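Local coordinates for protein serine protease pet (Escherichia coli, PDB 4OM9) that acts as a secreted serine protease toxin of enteroaggregative strains, its passenger domain joining a peptidase to a long beta-helix, and probably cleaves host alpha-fodrin, at residues 588-597 against 611-619; 732-743 against 752-763. One frame throughout, in Å; residues are numbered along the deposited sequence.

Interaction 1 of 2, residues 588-597 against 611-619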
loop_
_atom_site.group_PDB
_atom_site.type_symbol
_atom_site.label_atom_id
_atom_site.label_comp_id
_atom_site.label_asym_id
_atom_site.label_seq_id
_atom_site.Cartn_x
_atom_site.Cartn_y
_atom_site.Cartn_z
ATOM N N ILE A 588 -6.382 -11.489 17.432
ATOM C CA ILE A 588 -5.218 -11.116 18.252
ATOM C C ILE A 588 -5.389 -11.587 19.677
ATOM O O ILE A 588 -6.433 -11.365 20.275
ATOM C CB ILE A 588 -4.990 -9.591 18.370
ATOM C CG1 ILE A 588 -6.116 -8.796 17.716
ATOM C CG2 ILE A 588 -3.572 -9.167 17.975
ATOM C CD1 ILE A 588 -5.829 -7.305 17.721
ATOM N N GLU A 589 -4.342 -12.172 20.239
ATOM C CA GLU A 589 -4.347 -12.514 21.646
ATOM C C GLU A 589 -3.111 -11.935 22.328
ATOM O O GLU A 589 -1.999 -12.080 21.836
ATOM C CB GLU A 589 -4.437 -14.033 21.825
ATOM C CG GLU A 589 -5.647 -14.604 21.104
ATOM C CD GLU A 589 -5.976 -16.037 21.454
ATOM O OE1 GLU A 589 -5.116 -16.771 22.002
ATOM O OE2 GLU A 589 -7.124 -16.424 21.165
ATOM N N ASP A 590 -3.336 -11.219 23.427
ATOM C CA ASP A 590 -2.261 -10.708 24.274
ATOM C C ASP A 590 -1.126 -9.950 23.559
ATOM O O ASP A 590 0.046 -10.087 23.919
ATOM C CB ASP A 590 -1.682 -11.873 25.066
ATOM C CG ASP A 590 -2.773 -12.683 25.767
ATOM O OD1 ASP A 590 -3.255 -12.247 26.844
ATOM O OD2 ASP A 590 -3.171 -13.736 25.218
ATOM N N SER A 591 -1.472 -9.129 22.576
ATOM C CA SER A 591 -0.443 -8.345 21.905
ATOM C C SER A 591 -1.035 -7.062 21.343
ATOM O O SER A 591 -2.041 -6.565 21.845
ATOM C CB SER A 591 0.233 -9.171 20.797
ATOM O OG SER A 591 1.477 -8.597 20.416
ATOM N N SER A 592 -0.431 -6.500 20.306
ATOM C CA SER A 592 -1.041 -5.301 19.782
ATOM C C SER A 592 -1.065 -5.263 18.264
ATOM O O SER A 592 -0.183 -5.778 17.572
ATOM C CB SER A 592 -0.356 -4.051 20.352
ATOM O OG SER A 592 0.983 -3.934 19.927
ATOM N N LEU A 593 -2.131 -4.671 17.763
ATOM C CA LEU A 593 -2.298 -4.451 16.350
ATOM C C LEU A 593 -2.247 -2.949 16.095
ATOM O O LEU A 593 -2.995 -2.193 16.703
ATOM C CB LEU A 593 -3.614 -5.049 15.873
ATOM C CG LEU A 593 -4.007 -4.768 14.432
ATOM C CD1 LEU A 593 -2.969 -5.313 13.478
ATOM C CD2 LEU A 593 -5.353 -5.374 14.160
ATOM N N SER A 594 -1.342 -2.533 15.215
ATOM C CA SER A 594 -1.209 -1.140 14.822
ATOM C C SER A 594 -1.456 -0.992 13.325
ATOM O O SER A 594 -0.867 -1.710 12.500
ATOM C CB SER A 594 0.185 -0.589 15.155
ATOM O OG SER A 594 0.514 -0.799 16.510
ATOM N N ILE A 595 -2.341 -0.070 12.985
ATOM C CA ILE A 595 -2.512 0.335 11.616
ATOM C C ILE A 595 -1.938 1.735 11.541
ATOM O O ILE A 595 -2.402 2.651 12.243
ATOM C CB ILE A 595 -3.978 0.313 11.174
ATOM C CG1 ILE A 595 -4.520 -1.113 11.260
ATOM C CG2 ILE A 595 -4.106 0.850 9.752
ATOM C CD1 ILE A 595 -6.022 -1.196 11.121
ATOM N N ALA A 596 -0.904 1.881 10.715
ATOM C CA ALA A 596 -0.148 3.112 10.618
ATOM C C ALA A 596 -0.345 3.712 9.239
ATOM O O ALA A 596 -1.219 3.279 8.497
ATOM C CB ALA A 596 1.330 2.867 10.902
ATOM N N ARG A 597 0.451 4.724 8.922
ATOM C CA ARG A 597 0.157 5.608 7.791
ATOM C C ARG A 597 0.055 4.844 6.470
ATOM O O ARG A 597 0.824 3.931 6.208
ATOM C CB ARG A 597 1.213 6.715 7.691
ATOM C CG ARG A 597 2.643 6.216 7.500
ATOM C CD ARG A 597 3.542 7.348 7.006
ATOM N NE ARG A 597 2.891 8.119 5.942
ATOM C CZ ARG A 597 3.203 9.376 5.627
ATOM N NH1 ARG A 597 4.165 9.999 6.291
ATOM N NH2 ARG A 597 2.558 10.006 4.652
ATOM N N VAL A 611 -4.119 -4.686 22.405
ATOM C CA VAL A 611 -4.186 -3.271 22.089
ATOM C C VAL A 611 -4.297 -3.055 20.580
ATOM O O VAL A 611 -3.557 -3.651 19.797
ATOM C CB VAL A 611 -2.957 -2.529 22.655
ATOM C CG1 VAL A 611 -2.834 -1.151 22.056
ATOM C CG2 VAL A 611 -3.076 -2.424 24.175
ATOM N N ILE A 612 -5.260 -2.227 20.182
ATOM C CA ILE A 612 -5.449 -1.878 18.780
ATOM C C ILE A 612 -5.292 -0.376 18.555
ATOM O O ILE A 612 -6.119 0.431 19.014
ATOM C CB ILE A 612 -6.832 -2.304 18.278
ATOM C CG1 ILE A 612 -7.094 -3.772 18.617
ATOM C CG2 ILE A 612 -6.970 -2.018 16.778
ATOM C CD1 ILE A 612 -8.387 -4.319 18.016
ATOM N N ASN A 613 -4.220 0.006 17.874
ATOM C CA ASN A 613 -4.035 1.411 17.536
ATOM C C ASN A 613 -4.297 1.632 16.054
ATOM O O ASN A 613 -3.471 1.304 15.200
ATOM C CB ASN A 613 -2.635 1.884 17.924
ATOM C CG ASN A 613 -2.356 1.722 19.416
ATOM O OD1 ASN A 613 -3.224 1.981 20.258
ATOM N ND2 ASN A 613 -1.141 1.284 19.750
ATOM N N ILE A 614 -5.488 2.136 15.757
ATOM C CA ILE A 614 -5.845 2.534 14.401
ATOM C C ILE A 614 -5.430 3.963 14.142
ATOM O O ILE A 614 -5.854 4.877 14.863
ATOM C CB ILE A 614 -7.333 2.400 14.172
ATOM C CG1 ILE A 614 -7.794 1.031 14.686
ATOM C CG2 ILE A 614 -7.651 2.607 12.718
ATOM C CD1 ILE A 614 -9.068 0.514 14.053
ATOM N N GLY A 615 -4.606 4.159 13.119
ATOM C CA GLY A 615 -4.016 5.456 12.843
ATOM C C GLY A 615 -2.871 5.751 13.794
ATOM O O GLY A 615 -2.735 6.867 14.284
ATOM N N ASP A 616 -2.070 4.733 14.075
ATOM C CA ASP A 616 -0.870 4.856 14.902
ATOM C C ASP A 616 0.166 5.746 14.222
ATOM O O ASP A 616 0.348 5.674 13.003
ATOM C CB ASP A 616 -0.264 3.462 15.179
ATOM C CG ASP A 616 0.856 3.502 16.213
ATOM O OD1 ASP A 616 1.419 4.583 16.462
ATOM O OD2 ASP A 616 1.171 2.453 16.801
ATOM N N LYS A 617 0.876 6.530 15.028
ATOM C CA LYS A 617 1.785 7.550 14.520
ATOM C C LYS A 617 3.150 7.000 14.177
ATOM O O LYS A 617 3.939 7.657 13.497
ATOM C CB LYS A 617 1.954 8.663 15.547
ATOM C CG LYS A 617 3.038 8.372 16.570
ATOM C CD LYS A 617 2.640 8.807 17.974
ATOM C CE LYS A 617 2.103 10.229 17.998
ATOM N NZ LYS A 617 1.400 10.504 19.286
ATOM N N THR A 618 3.440 5.798 14.663
ATOM C CA THR A 618 4.757 5.226 14.472
ATOM C C THR A 618 4.806 4.413 13.191
ATOM O O THR A 618 4.039 3.468 12.996
ATOM C CB THR A 618 5.162 4.352 15.655
ATOM O OG1 THR A 618 4.956 5.082 16.869
ATOM C CG2 THR A 618 6.628 3.950 15.545
ATOM N N ALA A 619 5.703 4.808 12.301
ATOM C CA ALA A 619 5.891 4.085 11.054
ATOM C C ALA A 619 7.326 3.585 10.968
ATOM O O ALA A 619 8.222 4.116 11.627
ATOM C CB ALA A 619 5.536 4.959 9.864
HETATM O O HOH W 1 2.114 6.069 10.862
#

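Interaction 2 of 2, residues 732-743 against 752-763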
loop_
_atom_site.group_PDB
_atom_site.type_symbol
_atom_site.label_atom_id
_atom_site.label_comp_id
_atom_site.label_asym_id
_atom_site.label_seq_id
_atom_site.Cartn_x
_atom_site.Cartn_y
_atom_site.Cartn_z
ATOM N N TYR A 732 -21.003 5.296 29.121
ATOM C CA TYR A 732 -21.348 6.574 28.505
ATOM C C TYR A 732 -20.314 6.965 27.449
ATOM O O TYR A 732 -19.299 6.285 27.263
ATOM C CB TYR A 732 -21.469 7.719 29.542
ATOM C CG TYR A 732 -22.106 7.403 30.895
ATOM C CD1 TYR A 732 -22.954 6.312 31.075
ATOM C CD2 TYR A 732 -21.859 8.226 31.994
ATOM C CE1 TYR A 732 -23.517 6.038 32.311
ATOM C CE2 TYR A 732 -22.423 7.962 33.229
ATOM C CZ TYR A 732 -23.249 6.867 33.384
ATOM O OH TYR A 732 -23.813 6.605 34.611
ATOM N N GLU A 733 -20.587 8.058 26.743
ATOM C CA GLU A 733 -19.597 8.660 25.861
ATOM C C GLU A 733 -19.204 10.030 26.383
ATOM O O GLU A 733 -20.018 10.736 26.990
ATOM C CB GLU A 733 -20.108 8.760 24.423
ATOM C CG GLU A 733 -21.598 8.832 24.275
ATOM C CD GLU A 733 -22.196 7.539 23.754
ATOM O OE1 GLU A 733 -21.521 6.826 22.964
ATOM O OE2 GLU A 733 -23.356 7.242 24.144
ATOM N N LEU A 734 -17.949 10.394 26.151
ATOM C CA LEU A 734 -17.375 11.628 26.667
ATOM C C LEU A 734 -16.663 12.375 25.540
ATOM O O LEU A 734 -15.887 11.787 24.786
ATOM C CB LEU A 734 -16.423 11.322 27.836
ATOM C CG LEU A 734 -15.215 12.194 28.195
ATOM C CD1 LEU A 734 -15.619 13.621 28.457
ATOM C CD2 LEU A 734 -14.459 11.633 29.400
ATOM N N THR A 735 -16.940 13.670 25.419
ATOM C CA THR A 735 -16.367 14.471 24.342
ATOM C C THR A 735 -15.248 15.380 24.873
ATOM O O THR A 735 -15.375 15.971 25.944
ATOM C CB THR A 735 -17.455 15.293 23.638
ATOM O OG1 THR A 735 -18.570 14.441 23.336
ATOM C CG2 THR A 735 -16.924 15.887 22.352
ATOM N N GLU A 736 -14.159 15.483 24.109
ATOM C CA GLU A 736 -12.869 15.940 24.634
ATOM C C GLU A 736 -12.277 17.201 24.001
ATOM O O GLU A 736 -11.252 17.697 24.462
ATOM C CB GLU A 736 -11.844 14.809 24.492
ATOM C CG GLU A 736 -12.220 13.534 25.210
ATOM C CD GLU A 736 -11.862 13.562 26.684
ATOM O OE1 GLU A 736 -11.297 12.558 27.169
ATOM O OE2 GLU A 736 -12.150 14.577 27.367
ATOM N N ASP A 737 -12.910 17.701 22.945
ATOM C CA ASP A 737 -12.457 18.895 22.225
ATOM C C ASP A 737 -13.661 19.588 21.586
ATOM O O ASP A 737 -14.791 19.153 21.768
ATOM C CB ASP A 737 -11.432 18.527 21.136
ATOM C CG ASP A 737 -10.012 18.380 21.674
ATOM O OD1 ASP A 737 -9.662 19.050 22.665
ATOM O OD2 ASP A 737 -9.232 17.603 21.089
ATOM N N GLY A 738 -13.422 20.645 20.813
ATOM C CA GLY A 738 -14.463 21.179 19.949
ATOM C C GLY A 738 -14.818 20.171 18.865
ATOM O O GLY A 738 -14.555 20.395 17.688
ATOM N N ALA A 739 -15.430 19.061 19.271
ATOM C CA ALA A 739 -15.585 17.881 18.423
ATOM C C ALA A 739 -16.977 17.730 17.819
ATOM O O ALA A 739 -17.814 18.623 17.929
ATOM C CB ALA A 739 -15.241 16.645 19.218
ATOM N N ASN A 740 -17.204 16.596 17.159
ATOM C CA ASN A 740 -18.516 16.260 16.599
ATOM C C ASN A 740 -18.998 14.867 16.991
ATOM O O ASN A 740 -18.292 13.852 16.831
ATOM C CB ASN A 740 -18.510 16.369 15.076
ATOM C CG ASN A 740 -18.452 17.799 14.596
ATOM O OD1 ASN A 740 -19.216 18.655 15.056
ATOM N ND2 ASN A 740 -17.537 18.074 13.674
ATOM N N PHE A 741 -20.213 14.834 17.514
ATOM C CA PHE A 741 -20.874 13.597 17.865
ATOM C C PHE A 741 -22.250 13.601 17.209
ATOM O O PHE A 741 -23.174 14.266 17.676
ATOM C CB PHE A 741 -20.963 13.447 19.383
ATOM C CG PHE A 741 -21.657 12.194 19.834
ATOM C CD1 PHE A 741 -23.034 12.168 19.999
ATOM C CD2 PHE A 741 -20.932 11.047 20.114
ATOM C CE1 PHE A 741 -23.676 11.028 20.419
ATOM C CE2 PHE A 741 -21.568 9.894 20.536
ATOM C CZ PHE A 741 -22.941 9.885 20.690
ATOM N N THR A 742 -22.361 12.855 16.118
ATOM C CA THR A 742 -23.550 12.840 15.288
ATOM C C THR A 742 -24.271 11.490 15.294
ATOM O O THR A 742 -23.670 10.445 15.053
ATOM C CB THR A 742 -23.203 13.224 13.824
ATOM O OG1 THR A 742 -22.616 14.528 13.799
ATOM C CG2 THR A 742 -24.441 13.218 12.934
ATOM N N ALA A 743 -25.568 11.523 15.576
ATOM C CA ALA A 743 -26.410 10.344 15.452
ATOM C C ALA A 743 -27.561 10.670 14.516
ATOM O O ALA A 743 -28.174 11.733 14.631
ATOM C CB ALA A 743 -26.922 9.898 16.805
ATOM N N ASP A 752 -25.211 7.699 28.596
ATOM C CA ASP A 752 -25.106 9.134 28.861
ATOM C C ASP A 752 -24.014 9.775 28.019
ATOM O O ASP A 752 -23.108 9.099 27.545
ATOM C CB ASP A 752 -24.838 9.391 30.346
ATOM C CG ASP A 752 -25.896 8.779 31.248
ATOM O OD1 ASP A 752 -27.070 8.713 30.838
ATOM O OD2 ASP A 752 -25.551 8.357 32.369
ATOM N N ILE A 753 -24.111 11.078 27.808
ATOM C CA ILE A 753 -23.037 11.782 27.129
ATOM C C ILE A 753 -22.657 13.035 27.904
ATOM O O ILE A 753 -23.493 13.887 28.202
ATOM C CB ILE A 753 -23.403 12.142 25.672
ATOM C CG1 ILE A 753 -22.480 13.241 25.148
ATOM C CG2 ILE A 753 -24.831 12.585 25.568
ATOM C CD1 ILE A 753 -22.672 13.534 23.678
ATOM N N LYS A 754 -21.378 13.118 28.246
ATOM C CA LYS A 754 -20.865 14.217 29.028
ATOM C C LYS A 754 -19.739 14.891 28.268
ATOM O O LYS A 754 -19.104 14.273 27.415
ATOM C CB LYS A 754 -20.384 13.730 30.391
ATOM C CG LYS A 754 -19.115 12.938 30.338
ATOM C CD LYS A 754 -18.561 12.669 31.717
ATOM C CE LYS A 754 -17.276 11.855 31.610
ATOM N NZ LYS A 754 -16.557 11.807 32.913
ATOM N N SER A 755 -19.500 16.160 28.579
ATOM C CA SER A 755 -18.472 16.953 27.920
ATOM C C SER A 755 -18.296 18.292 28.601
ATOM O O SER A 755 -19.270 18.867 29.082
ATOM C CB SER A 755 -18.827 17.186 26.454
ATOM O OG SER A 755 -17.979 18.166 25.873
ATOM N N GLU A 756 -17.070 18.802 28.640
ATOM C CA GLU A 756 -16.868 20.169 29.098
ATOM C C GLU A 756 -16.078 21.008 28.100
ATOM O O GLU A 756 -15.508 22.040 28.458
ATOM C CB GLU A 756 -16.189 20.195 30.465
ATOM C CG GLU A 756 -15.026 19.259 30.642
ATOM C CD GLU A 756 -14.587 19.199 32.091
ATOM O OE1 GLU A 756 -13.525 18.608 32.375
ATOM O OE2 GLU A 756 -15.313 19.750 32.949
ATOM N N LYS A 757 -16.070 20.576 26.846
ATOM C CA LYS A 757 -15.553 21.399 25.765
ATOM C C LYS A 757 -16.707 22.004 24.968
ATOM O O LYS A 757 -17.875 21.692 25.211
ATOM C CB LYS A 757 -14.653 20.575 24.844
ATOM C CG LYS A 757 -13.472 19.916 25.544
ATOM C CD LYS A 757 -12.490 20.948 26.077
ATOM C CE LYS A 757 -11.119 20.328 26.335
ATOM N NZ LYS A 757 -10.164 21.334 26.895
ATOM N N ALA A 758 -16.377 22.865 24.013
ATOM C CA ALA A 758 -17.382 23.400 23.104
ATOM C C ALA A 758 -17.668 22.382 22.002
ATOM O O ALA A 758 -17.071 22.434 20.929
ATOM C CB ALA A 758 -16.924 24.725 22.512
ATOM N N ALA A 759 -18.572 21.444 22.270
ATOM C CA ALA A 759 -18.853 20.388 21.298
ATOM C C ALA A 759 -20.150 20.670 20.558
ATOM O O ALA A 759 -20.847 21.631 20.867
ATOM C CB ALA A 759 -18.909 19.029 21.979
ATOM N N LYS A 760 -20.472 19.837 19.575
ATOM C CA LYS A 760 -21.627 20.104 18.724
ATOM C C LYS A 760 -22.490 18.876 18.482
ATOM O O LYS A 760 -22.146 17.780 18.907
ATOM C CB LYS A 760 -21.165 20.667 17.378
ATOM C CG LYS A 760 -20.320 21.933 17.468
ATOM C CD LYS A 760 -19.470 22.093 16.215
ATOM C CE LYS A 760 -20.314 22.407 14.978
ATOM N NZ LYS A 760 -20.862 23.794 15.036
ATOM N N LEU A 761 -23.639 19.099 17.843
ATOM C CA LEU A 761 -24.380 18.049 17.141
ATOM C C LEU A 761 -25.038 17.020 18.091
ATOM O O LEU A 761 -24.607 16.899 19.244
ATOM C CB LEU A 761 -23.422 17.398 16.130
ATOM C CG LEU A 761 -23.209 18.316 14.914
ATOM C CD1 LEU A 761 -22.189 17.759 13.943
ATOM C CD2 LEU A 761 -24.538 18.595 14.208
ATOM N N SER A 762 -26.085 16.298 17.656
ATOM C CA SER A 762 -26.620 16.256 16.283
ATOM C C SER A 762 -28.054 15.770 16.158
ATOM O O SER A 762 -28.838 16.338 15.404
ATOM C CB SER A 762 -25.826 15.298 15.441
ATOM O OG SER A 762 -26.238 13.983 15.777
ATOM N N PHE A 763 -28.334 14.674 16.871
ATOM C CA PHE A 763 -29.480 13.759 16.672
ATOM C C PHE A 763 -30.444 14.053 15.521
ATOM O O PHE A 763 -31.097 15.090 15.490
ATOM C CB PHE A 763 -30.310 13.666 17.952
ATOM C CG PHE A 763 -29.509 13.386 19.187
ATOM C CD1 PHE A 763 -28.547 12.401 19.203
ATOM C CD2 PHE A 763 -29.732 14.118 20.340
ATOM C CE1 PHE A 763 -27.808 12.155 20.352
ATOM C CE2 PHE A 763 -29.010 13.879 21.487
ATOM C CZ PHE A 763 -28.045 12.895 21.496
#

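Interaction 1 of 2, residues 588-597 against 611-619
S594 and D616 are brought together by their first torsions: OG of S594 sits beside its own backbone N (chi1 -53°), while D616 swings its carboxylate carbon anti to the backbone N (chi1 -171°). OG of S594 then lies 3.3 Å from OD2 of D616, a weak hydrogen bond at best, since the proton may go to another acceptor. The other carboxylate oxygen turns back on its own chain. T618 N reaches OD1 of D616 at 3.0 Å, coming from above the carboxylate plane, and closes an Asx turn that bends the chain away from the strand.

Behind this corner run two parallel strands, 592-595 and 611-614, in adjacent coils of the beta-helix. Their rungs alternate, L593 N giving to V611 O at 2.7 Å, N613 N to L593 O and I595 N to N613 O, with V611 N to S591 O at the leading end. The ladder finishes on I595 O, which takes D616 N at 2.8 Å and a weaker, bent bond from G615 N. S592, V611, S594 and N613 share one face; L593, I612, I595 and I614 form the buried face, where I595 also meets V601. I588 joins them from the preceding strand, its CD1 crossing over CG1 of I612 at 3.9 Å. Past the corner the chains separate enough to admit a water, which accepts from R597 N at 2.9 Å and donates to D616 O at 2.8 Å. R597 lays its CG on CB of A619 (3.9 Å), while its guanidinium goes on to S645 and packs against W576.

Chemically, the main-chain ladder fixes the register and aliphatic side chains line the buried face, while D616, its OD2 merely near S594, stabilises the turn after the ladder through OD1 and T618 N.

Interaction 2 of 2, residues 732-743 against 752-763
Successive coils of the right-handed beta-helix meet here, each contributing a strand, a turn and the run beyond it, so 732-743 lies along 752-763 through a whole corner. The parallel rungs belong to strands 733-735 and 753-755: E733 N to D752 O at 2.8 Å, K754 N to E733 O, and T735 N to K754 O at 3.0 Å.

At the start, D752 lies side by side with Y732 and sets its CB over the ring face, 3.6 Å from the centroid, with ring and carboxylate planes 56° apart. On the outward face the extended K754 crosses L734, CE resting 3.6 Å from CD2. The other face, with E733, I753, T735 and S755, mixes polar and apolar groups; the apolar part lies where F741 meets I753. F741, with CG anti to its backbone N (chi1 179°), turns its ring beneath I753, whose CD1 sits 4.2 Å from the ring centroid, over the face.

S755 manages the corner. Its OG accepts K757 N at 3.2 Å in an ST turn and gives a weak bond to T735 O, while CG2 of T735 touches CB of A759. Beyond the turn the backbone ladder gives way, with just a weak bond from K760 N to A739 O. A cis peptide bond precedes S762, and its hydroxyl, set between backbone N and carbonyl carbon (chi1 77°), accepts A743 N at 2.6 Å, unusually short and so doubtful. Next along, CB of A743 meets the edge of the F763 ring, 3.8 Å from CD1; that ring in turn stacks with Y790 of the next coil.

Thus S755 chiefly braces its own turn, reaching T735 O only weakly, and S762 probably stands in for a backbone acceptor beside the cis peptide bond.

Interactions 1 and 2 pair neighbouring coils of one beta-helix at separate levels, their centres 25 Å apart and nearest atoms about 13 Å apart. Interaction 1 lies closer to the middle of the chain, has no exposed residue among those that touch, and relies on an even parallel ladder backed by aliphatic side chains. Interaction 2, farther toward the C-terminal end, buries more surface between its segments yet includes several exposed residues, among them lysines and Y732. Its interior adds phenylalanine rings to the isoleucine. Corner chemistry differs too: an aspartate makes an Asx turn in interaction 1, a serine makes an ST turn in interaction 2.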